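Local atomic coordinates of histidine acid phosphatase (PDB entry 6RXD), a protein that probably removes phosphate groups from inositol polyphosphates such as phytate, and from 2,3-bisphosphoglycerate, as a histidine acid phosphatase of the MINPP1 subfamily. Residues 320-323 / 327-330; 78-83 / 330-335; 11-16 / 315-320. All coordinates share one frame; numbering follows the deposited sequence. Where two conformers were deposited one is given.

Interaction 1: residues 320-323 / 327-330; sequences NENT and TFAF
Thr327 meets the other segment with its methyl: Thr327 CG2 lies 3.5 Å from the backbone atom Thr323 C. The backbone atom Thr327 CA comes within 3.3 Å of Asn322 OD1. Phe328 carries most of the contact, because the side-chain amide of Asn322 grips its backbone at both polar atoms. Phe328 N donates to Asn322 OD1 over 2.9 Å in a nearly straight bond (165°), reaching the oxygen from above the carbonyl plane. Asn322 ND2 returns a bond of 2.8 Å to Phe328 O, more bent, with the acceptor tilted out of the amide plane. The amide reaches the backbone of Phe328 because the first torsion of Asn322 (-172°) swings CG away from its own N. Asn322 is also the centre of an inverse gamma turn in the connection between helices 301-317 and 339-357, and the zinc ligand His326 lies between the two segments. The same amide stacks over one face of the Phe328 ring, their planes 15° apart, and Asn322 CB makes a CH-pi contact over that face, 4.0 Å from the ring centroid. The Phe328 side chain also packs on Ala91 of helix 75-95 and Ala315 of helix 301-317. Ala329 N is hydrogen-bonded to Asn84 OD1 of helix 75-95.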
loop_
_atom_site.group_PDB
_atom_site.type_symbol
_atom_site.label_atom_id
_atom_site.label_comp_id
_atom_site.label_asym_id
_atom_site.label_seq_id
_atom_site.Cartn_x
_atom_site.Cartn_y
_atom_site.Cartn_z
ATOM N N ASN A 320 -4.823 1.660 -17.269
ATOM C CA ASN A 320 -5.362 2.779 -18.045
ATOM C C ASN A 320 -4.413 3.243 -19.139
ATOM O O ASN A 320 -4.833 3.854 -20.110
ATOM C CB ASN A 320 -5.730 3.967 -17.147
ATOM C CG ASN A 320 -6.871 3.655 -16.205
ATOM O OD1 ASN A 320 -7.109 2.502 -15.859
ATOM N ND2 ASN A 320 -7.593 4.693 -15.789
ATOM N N GLU A 321 -3.128 2.972 -18.960
ATOM C CA GLU A 321 -2.113 3.360 -19.919
ATOM C C GLU A 321 -1.871 2.246 -20.923
ATOM O O GLU A 321 -1.085 2.400 -21.850
ATOM C CB GLU A 321 -0.801 3.684 -19.183
ATOM C CG GLU A 321 -0.858 4.955 -18.320
ATOM C CD GLU A 321 -1.594 4.767 -17.006
ATOM O OE1 GLU A 321 -1.603 3.639 -16.470
ATOM O OE2 GLU A 321 -2.169 5.751 -16.499
ATOM N N ASN A 322 -2.527 1.108 -20.721
ATOM C CA ASN A 322 -2.330 -0.038 -21.602
ATOM C C ASN A 322 -3.304 0.097 -22.754
ATOM O O ASN A 322 -4.390 -0.481 -22.738
ATOM C CB ASN A 322 -2.580 -1.334 -20.823
ATOM C CG ASN A 322 -2.208 -2.571 -21.602
ATOM O OD1 ASN A 322 -1.985 -2.523 -22.818
ATOM N ND2 ASN A 322 -2.161 -3.703 -20.906
ATOM N N THR A 323 -2.911 0.878 -23.752
ATOM C CA THR A 323 -3.890 1.394 -24.697
ATOM C C THR A 323 -3.234 1.975 -25.933
ATOM O O THR A 323 -2.090 2.445 -25.894
ATOM C CB THR A 323 -4.745 2.489 -24.017
ATOM O OG1 THR A 323 -5.809 2.882 -24.889
ATOM C CG2 THR A 323 -3.886 3.708 -23.695
ATOM N N THR A 327 0.455 -0.386 -26.054
ATOM C CA THR A 327 -0.125 -1.531 -25.370
ATOM C C THR A 327 0.953 -2.515 -24.920
ATOM O O THR A 327 2.073 -2.522 -25.434
ATOM C CB THR A 327 -1.163 -2.263 -26.234
ATOM O OG1 THR A 327 -0.517 -2.817 -27.387
ATOM C CG2 THR A 327 -2.257 -1.301 -26.679
ATOM N N PHE A 328 0.607 -3.329 -23.935
ATOM C CA PHE A 328 1.501 -4.376 -23.462
ATOM C C PHE A 328 0.629 -5.504 -22.921
ATOM O O PHE A 328 -0.501 -5.271 -22.488
ATOM C CB PHE A 328 2.498 -3.849 -22.407
ATOM C CG PHE A 328 1.922 -2.793 -21.486
ATOM C CD1 PHE A 328 1.375 -3.142 -20.255
ATOM C CD2 PHE A 328 1.928 -1.447 -21.859
ATOM C CE1 PHE A 328 0.829 -2.166 -19.417
ATOM C CE2 PHE A 328 1.398 -0.468 -21.027
ATOM C CZ PHE A 328 0.844 -0.822 -19.805
ATOM N N ALA A 329 1.147 -6.729 -22.961
ATOM C CA ALA A 329 0.359 -7.893 -22.587
ATOM C C ALA A 329 1.208 -8.903 -21.823
ATOM O O ALA A 329 1.411 -10.039 -22.268
ATOM C CB ALA A 329 -0.253 -8.535 -23.834
ATOM N N PHE A 330 1.716 -8.481 -20.669
ATOM C CA PHE A 330 2.566 -9.350 -19.859
ATOM C C PHE A 330 1.789 -10.499 -19.233
ATOM O O PHE A 330 2.374 -11.537 -18.881
ATOM C CB PHE A 330 3.305 -8.540 -18.794
ATOM C CG PHE A 330 4.369 -7.640 -19.357
ATOM C CD1 PHE A 330 5.601 -8.157 -19.732
ATOM C CD2 PHE A 330 4.141 -6.279 -19.522
ATOM C CE1 PHE A 330 6.590 -7.343 -20.266
ATOM C CE2 PHE A 330 5.132 -5.454 -20.054
ATOM C CZ PHE A 330 6.352 -5.986 -20.433
#

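Interaction 2: residues 78-83 / 330-335; sequences KAEFVK and FDQYFQ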
loop_
_atom_site.group_PDB
_atom_site.type_symbol
_atom_site.label_atom_id
_atom_site.label_comp_id
_atom_site.label_asym_id
_atom_site.label_seq_id
_atom_site.Cartn_x
_atom_site.Cartn_y
_atom_site.Cartn_z
ATOM N N LYS A 78 10.027 -13.292 -30.209
ATOM C CA LYS A 78 10.943 -12.155 -30.125
ATOM C C LYS A 78 10.174 -10.858 -30.286
ATOM O O LYS A 78 10.258 -9.958 -29.451
ATOM C CB LYS A 78 11.976 -12.226 -31.253
ATOM C CG LYS A 78 12.969 -11.072 -31.266
ATOM C CD LYS A 78 13.678 -10.915 -32.611
ATOM C CE LYS A 78 14.100 -12.245 -33.193
ATOM N NZ LYS A 78 15.005 -12.079 -34.374
ATOM N N ALA A 79 9.427 -10.754 -31.383
ATOM C CA ALA A 79 8.698 -9.521 -31.660
ATOM C C ALA A 79 7.723 -9.164 -30.547
ATOM O O ALA A 79 7.582 -7.996 -30.190
ATOM C CB ALA A 79 7.970 -9.622 -33.011
ATOM N N GLU A 80 7.052 -10.172 -29.999
ATOM C CA GLU A 80 6.052 -9.910 -28.965
ATOM C C GLU A 80 6.704 -9.450 -27.666
ATOM O O GLU A 80 6.198 -8.518 -27.017
ATOM C CB GLU A 80 5.141 -11.124 -28.723
ATOM C CG GLU A 80 4.126 -10.938 -27.595
ATOM C CD GLU A 80 2.970 -10.020 -27.966
ATOM O OE1 GLU A 80 2.873 -9.597 -29.141
ATOM O OE2 GLU A 80 2.139 -9.728 -27.080
ATOM N N PHE A 81 7.826 -10.055 -27.306
ATOM C CA PHE A 81 8.537 -9.681 -26.083
ATOM C C PHE A 81 9.031 -8.235 -26.177
ATOM O O PHE A 81 8.824 -7.435 -25.265
ATOM C CB PHE A 81 9.699 -10.649 -25.854
ATOM C CG PHE A 81 10.347 -10.524 -24.501
ATOM C CD1 PHE A 81 9.678 -10.923 -23.354
ATOM C CD2 PHE A 81 11.631 -10.027 -24.387
ATOM C CE1 PHE A 81 10.286 -10.807 -22.110
ATOM C CE2 PHE A 81 12.249 -9.921 -23.152
ATOM C CZ PHE A 81 11.580 -10.310 -22.018
ATOM N N VAL A 82 9.656 -7.879 -27.299
ATOM C CA VAL A 82 10.159 -6.523 -27.496
ATOM C C VAL A 82 9.005 -5.508 -27.535
ATOM O O VAL A 82 9.119 -4.393 -27.029
ATOM C CB VAL A 82 11.031 -6.431 -28.777
ATOM C CG1 VAL A 82 11.496 -4.998 -29.024
ATOM C CG2 VAL A 82 12.232 -7.367 -28.671
ATOM N N LYS A 83 7.876 -5.902 -28.125
ATOM C CA LYS A 83 6.701 -5.015 -28.164
ATOM C C LYS A 83 6.168 -4.732 -26.758
ATOM O O LYS A 83 5.785 -3.602 -26.434
ATOM C CB LYS A 83 5.578 -5.625 -29.012
ATOM C CG LYS A 83 4.319 -4.757 -29.077
ATOM C CD LYS A 83 3.195 -5.413 -29.895
ATOM C CE LYS A 83 1.939 -4.538 -29.867
ATOM N NZ LYS A 83 0.796 -5.161 -30.587
ATOM N N PHE A 330 1.716 -8.481 -20.669
ATOM C CA PHE A 330 2.566 -9.350 -19.859
ATOM C C PHE A 330 1.789 -10.499 -19.233
ATOM O O PHE A 330 2.374 -11.537 -18.881
ATOM C CB PHE A 330 3.305 -8.540 -18.794
ATOM C CG PHE A 330 4.369 -7.640 -19.357
ATOM C CD1 PHE A 330 5.601 -8.157 -19.732
ATOM C CD2 PHE A 330 4.141 -6.279 -19.522
ATOM C CE1 PHE A 330 6.590 -7.343 -20.266
ATOM C CE2 PHE A 330 5.132 -5.454 -20.054
ATOM C CZ PHE A 330 6.352 -5.986 -20.433
ATOM N N ASP A 331 0.471 -10.340 -19.120
ATOM C CA ASP A 331 -0.338 -11.415 -18.564
ATOM C C ASP A 331 -0.266 -12.696 -19.394
ATOM O O ASP A 331 -0.489 -13.781 -18.864
ATOM C CB ASP A 331 -1.790 -10.975 -18.333
ATOM C CG ASP A 331 -2.446 -10.442 -19.577
ATOM O OD1 ASP A 331 -1.738 -9.857 -20.424
ATOM O OD2 ASP A 331 -3.680 -10.601 -19.701
ATOM N N GLN A 332 0.086 -12.580 -20.677
ATOM C CA GLN A 332 0.180 -13.760 -21.529
ATOM C C GLN A 332 1.270 -14.734 -21.092
ATOM O O GLN A 332 1.236 -15.903 -21.480
ATOM C CB GLN A 332 0.464 -13.366 -22.970
ATOM C CG GLN A 332 1.911 -12.978 -23.170
ATOM C CD GLN A 332 2.189 -12.533 -24.570
ATOM O OE1 GLN A 332 2.462 -13.355 -25.444
ATOM N NE2 GLN A 332 2.122 -11.226 -24.802
ATOM N N TYR A 333 2.227 -14.265 -20.290
ATOM C CA TYR A 333 3.310 -15.129 -19.825
ATOM C C TYR A 333 2.959 -15.803 -18.514
ATOM O O TYR A 333 3.744 -16.597 -17.992
ATOM C CB TYR A 333 4.608 -14.332 -19.625
ATOM C CG TYR A 333 5.064 -13.584 -20.860
ATOM C CD1 TYR A 333 5.362 -14.265 -22.038
ATOM C CD2 TYR A 333 5.227 -12.203 -20.836
ATOM C CE1 TYR A 333 5.784 -13.584 -23.169
ATOM C CE2 TYR A 333 5.659 -11.512 -21.961
ATOM C CZ TYR A 333 5.926 -12.209 -23.121
ATOM O OH TYR A 333 6.352 -11.540 -24.253
ATOM N N PHE A 334 1.779 -15.496 -17.984
ATOM C CA PHE A 334 1.400 -16.021 -16.671
ATOM C C PHE A 334 0.048 -16.736 -16.691
ATOM O O PHE A 334 -0.729 -16.635 -15.741
ATOM C CB PHE A 334 1.404 -14.890 -15.641
ATOM C CG PHE A 334 2.779 -14.330 -15.370
ATOM C CD1 PHE A 334 3.585 -14.893 -14.393
ATOM C CD2 PHE A 334 3.276 -13.258 -16.111
ATOM C CE1 PHE A 334 4.855 -14.385 -14.132
ATOM C CE2 PHE A 334 4.556 -12.752 -15.867
ATOM C CZ PHE A 334 5.340 -13.318 -14.870
ATOM N N GLN A 335 -0.201 -17.467 -17.772
ATOM C CA GLN A 335 -1.467 -18.176 -17.992
ATOM C C GLN A 335 -1.312 -19.660 -17.684
ATOM O O GLN A 335 -0.214 -20.204 -17.781
ATOM C CB GLN A 335 -1.914 -18.014 -19.444
ATOM C CG GLN A 335 -2.188 -16.577 -19.863
ATOM C CD GLN A 335 -3.332 -15.964 -19.091
ATOM O OE1 GLN A 335 -4.466 -16.445 -19.154
ATOM N NE2 GLN A 335 -3.045 -14.903 -18.344
#
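Tyr333, Phe81 and Glu80 bury the most surface here, and the tyrosine hydroxyl is one of two points at which a short 3-10 turn meets helix 75-95. Tyr333 OH lies 3.4 Å from Phe81 CA, against the helix backbone, and 3.5 Å from CD1 of the Phe81 ring. It approaches that ring at its edge, near the plane, and the two side chains cross at about a right angle. Tyr333 CZ follows the hydroxyl at the same edge, 4.0 Å from Phe81 CD1. The polar end of the tyrosine is held further along the same helix, where Asn84 ND2 forms a hydrogen bond with the hydroxyl. Phe81 in turn packs edge-to-face with Phe249 and touches Leu308 of helix 301-317.

The 3-10 segment beginning at Phe330 belongs to the connection between helices 301-317 and 339-357, in the helical part of this histidine phosphatase. Its turn sets Gln332 and Tyr333 side by side, both directed at the helix, and Gln332 CG sits over the centre of the tyrosine ring, 3.7 Å above its plane. From there the extended glutamine chain runs to Glu80, the two side chains coming from opposite directions. Gln332 NE2 donates to Glu80 OE2 over 2.7 Å at 156° in the conformers given here; both side chains were deposited in two. The acceptor lies in the amide plane and offers its anti lone pair, with carboxylate and amide planes 49° apart. A bend at chi2 (74°) swings the Glu80 carboxylate round to the amide, while Glu80 CG rests 3.4 Å from Gln332 NE2. That nitrogen also donates to Ala329 O, which helps fix the rotation of the amide.

Interaction 3: residues 11-16 / 315-320; sequences SSKQPY and AADMHN
Lys13 and Pro15, in the N-terminal loop, pack against Asp317 and Ala316 at the end of helix 301-317, in a small contact of mixed polar and apolar character nearer the middle of the chain than its periphery. Its polar centre is the buried carboxylate of Asp317. Asp317 OD2 lies 2.6 Å from Lys13 O, and OD1 of the same carboxylate faces the aliphatic part of Lys13, 3.4 Å from CG. The two side chains cross at about a right angle. The lysine chain bends at chi2 (56°) and carries its amine away: Lys13 NZ remains 6.1 Å from Asp317 OD1, too far for a salt bridge, and the stem packs on Ile313 and Ile314 of helix 301-317.

Within the fold, the loop preceding helix 21-24 is thereby laid across the C-terminal end of a helix about 300 residues later in sequence. A 3-10 turn at Ser12 and Lys13 brings the lysine carbonyl to the aspartate, and the backbone of Gln14 is hydrogen-bonded to that of Met442 in another loop. Were Asp317 an alanine, Lys13 O would probably lose its close carboxylate neighbour and a gap would open beside Lys13 CG and the proline ring. Pro15 completes the contact with one corner of that ring. Its CG stands 3.7 Å from Asp317 OD2 and 4.1 Å from the methyl CB of Ala316. The same Pro15 CG is 3.9 Å from Ala316 O, which accepts a hydrogen bond from Gln103 NE2 of helix 102-118.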
loop_
_atom_site.group_PDB
_atom_site.type_symbol
_atom_site.label_atom_id
_atom_site.label_comp_id
_atom_site.label_asym_id
_atom_site.label_seq_id
_atom_site.Cartn_x
_atom_site.Cartn_y
_atom_site.Cartn_z
ATOM N N SER A 11 0.375 -9.678 -5.633
ATOM C CA SER A 11 1.021 -9.277 -4.385
ATOM C C SER A 11 0.526 -7.880 -3.996
ATOM O O SER A 11 -0.611 -7.535 -4.277
ATOM C CB SER A 11 2.553 -9.339 -4.530
ATOM O OG SER A 11 3.241 -8.912 -3.350
ATOM N N SER A 12 1.362 -7.069 -3.362
ATOM C CA SER A 12 0.905 -5.742 -2.924
ATOM C C SER A 12 0.735 -4.730 -4.077
ATOM O O SER A 12 0.475 -3.555 -3.840
ATOM C CB SER A 12 1.831 -5.178 -1.847
ATOM O OG SER A 12 3.106 -4.931 -2.397
ATOM N N LYS A 13 0.870 -5.192 -5.318
ATOM C CA LYS A 13 0.511 -4.372 -6.479
ATOM C C LYS A 13 -0.932 -4.622 -6.892
ATOM O O LYS A 13 -1.395 -4.074 -7.878
ATOM C CB LYS A 13 1.433 -4.667 -7.674
ATOM C CG LYS A 13 2.642 -3.761 -7.807
ATOM C CD LYS A 13 3.505 -3.733 -6.575
ATOM C CE LYS A 13 4.796 -2.957 -6.863
ATOM N NZ LYS A 13 5.452 -2.473 -5.630
ATOM N N GLN A 14 -1.654 -5.443 -6.137
ATOM C CA GLN A 14 -3.063 -5.684 -6.426
ATOM C C GLN A 14 -3.835 -4.367 -6.591
ATOM O O GLN A 14 -3.842 -3.517 -5.690
ATOM C CB GLN A 14 -3.677 -6.483 -5.268
ATOM C CG GLN A 14 -5.194 -6.578 -5.305
ATOM C CD GLN A 14 -5.694 -7.333 -6.501
ATOM O OE1 GLN A 14 -5.237 -8.452 -6.778
ATOM N NE2 GLN A 14 -6.647 -6.742 -7.226
ATOM N N PRO A 15 -4.488 -4.174 -7.749
ATOM C CA PRO A 15 -5.291 -2.949 -7.832
ATOM C C PRO A 15 -6.462 -2.951 -6.838
ATOM O O PRO A 15 -7.075 -3.995 -6.571
ATOM C CB PRO A 15 -5.813 -2.981 -9.271
ATOM C CG PRO A 15 -4.737 -3.752 -10.026
ATOM C CD PRO A 15 -4.351 -4.840 -9.057
ATOM N N TYR A 16 -6.760 -1.783 -6.280
ATOM C CA TYR A 16 -7.866 -1.665 -5.337
ATOM C C TYR A 16 -9.151 -2.205 -5.928
ATOM O O TYR A 16 -9.474 -1.933 -7.090
ATOM C CB TYR A 16 -8.080 -0.199 -4.979
ATOM C CG TYR A 16 -9.014 0.003 -3.815
ATOM C CD1 TYR A 16 -8.646 -0.396 -2.544
ATOM C CD2 TYR A 16 -10.252 0.610 -3.987
ATOM C CE1 TYR A 16 -9.494 -0.200 -1.453
ATOM C CE2 TYR A 16 -11.103 0.817 -2.915
ATOM C CZ TYR A 16 -10.720 0.411 -1.652
ATOM O OH TYR A 16 -11.576 0.619 -0.588
ATOM N N ALA A 315 2.100 -3.737 -14.691
ATOM C CA ALA A 315 1.217 -3.627 -15.855
ATOM C C ALA A 315 -0.238 -3.581 -15.421
ATOM O O ALA A 315 -1.037 -2.848 -16.004
ATOM C CB ALA A 315 1.434 -4.779 -16.804
ATOM N N ALA A 316 -0.591 -4.357 -14.399
ATOM C CA ALA A 316 -1.966 -4.333 -13.889
ATOM C C ALA A 316 -2.314 -2.958 -13.332
ATOM O O ALA A 316 -3.451 -2.494 -13.451
ATOM C CB ALA A 316 -2.162 -5.400 -12.823
ATOM N N ASP A 317 -1.336 -2.321 -12.694
ATOM C CA ASP A 317 -1.525 -0.995 -12.108
ATOM C C ASP A 317 -1.576 0.059 -13.189
ATOM O O ASP A 317 -2.114 1.149 -12.976
ATOM C CB ASP A 317 -0.376 -0.685 -11.142
ATOM C CG ASP A 317 -0.406 -1.558 -9.912
ATOM O OD1 ASP A 317 0.507 -1.426 -9.074
ATOM O OD2 ASP A 317 -1.361 -2.363 -9.780
ATOM N N MET A 318 -1.017 -0.269 -14.354
ATOM C CA MET A 318 -0.981 0.658 -15.483
ATOM C C MET A 318 -2.037 0.314 -16.524
ATOM O O MET A 318 -1.874 0.594 -17.719
ATOM C CB MET A 318 0.408 0.687 -16.131
ATOM C CG MET A 318 1.509 1.051 -15.140
ATOM S SD MET A 318 3.078 1.407 -15.962
ATOM C CE MET A 318 2.714 3.002 -16.705
ATOM N N HIS A 319 -3.122 -0.298 -16.068
ATOM C CA HIS A 319 -4.208 -0.684 -16.961
ATOM C C HIS A 319 -4.688 0.467 -17.842
ATOM O O HIS A 319 -4.940 0.278 -19.035
ATOM C CB HIS A 319 -5.368 -1.239 -16.133
ATOM C CG HIS A 319 -6.534 -1.684 -16.958
ATOM N ND1 HIS A 319 -7.557 -0.833 -17.314
ATOM C CD2 HIS A 319 -6.832 -2.887 -17.503
ATOM C CE1 HIS A 319 -8.439 -1.494 -18.043
ATOM N NE2 HIS A 319 -8.022 -2.741 -18.173
ATOM N N ASN A 320 -4.823 1.660 -17.269
ATOM C CA ASN A 320 -5.362 2.779 -18.045
ATOM C C ASN A 320 -4.413 3.243 -19.139
ATOM O O ASN A 320 -4.833 3.854 -20.110
ATOM C CB ASN A 320 -5.730 3.967 -17.147
ATOM C CG ASN A 320 -6.871 3.655 -16.205
ATOM O OD1 ASN A 320 -7.109 2.502 -15.859
ATOM N ND2 ASN A 320 -7.593 4.693 -15.789
#

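How the interactions relate
Interactions 1 and 2 share Phe330 and lie about 11 Å apart, centre to centre; interaction 3 shares Asn320 with interaction 1, its centre about 12 Å from that of interaction 1 and 17 Å from that of interaction 2. Residues 315-335 thus run from the end of helix 301-317 into the connection to helix 339-357, meeting in turn the N-terminal loop 11-16, their own returning chain and helix 75-95. Side chains bridge the sites: Phe328 packs on Met318 O, and Phe330 reaches Ala315. Interaction 1 is local, whereas the other two join parts remote in sequence: the end of helix 301-317 joins the N-terminal loop, and the connection after it, which holds the zinc ligand His326, joins helix 75-95.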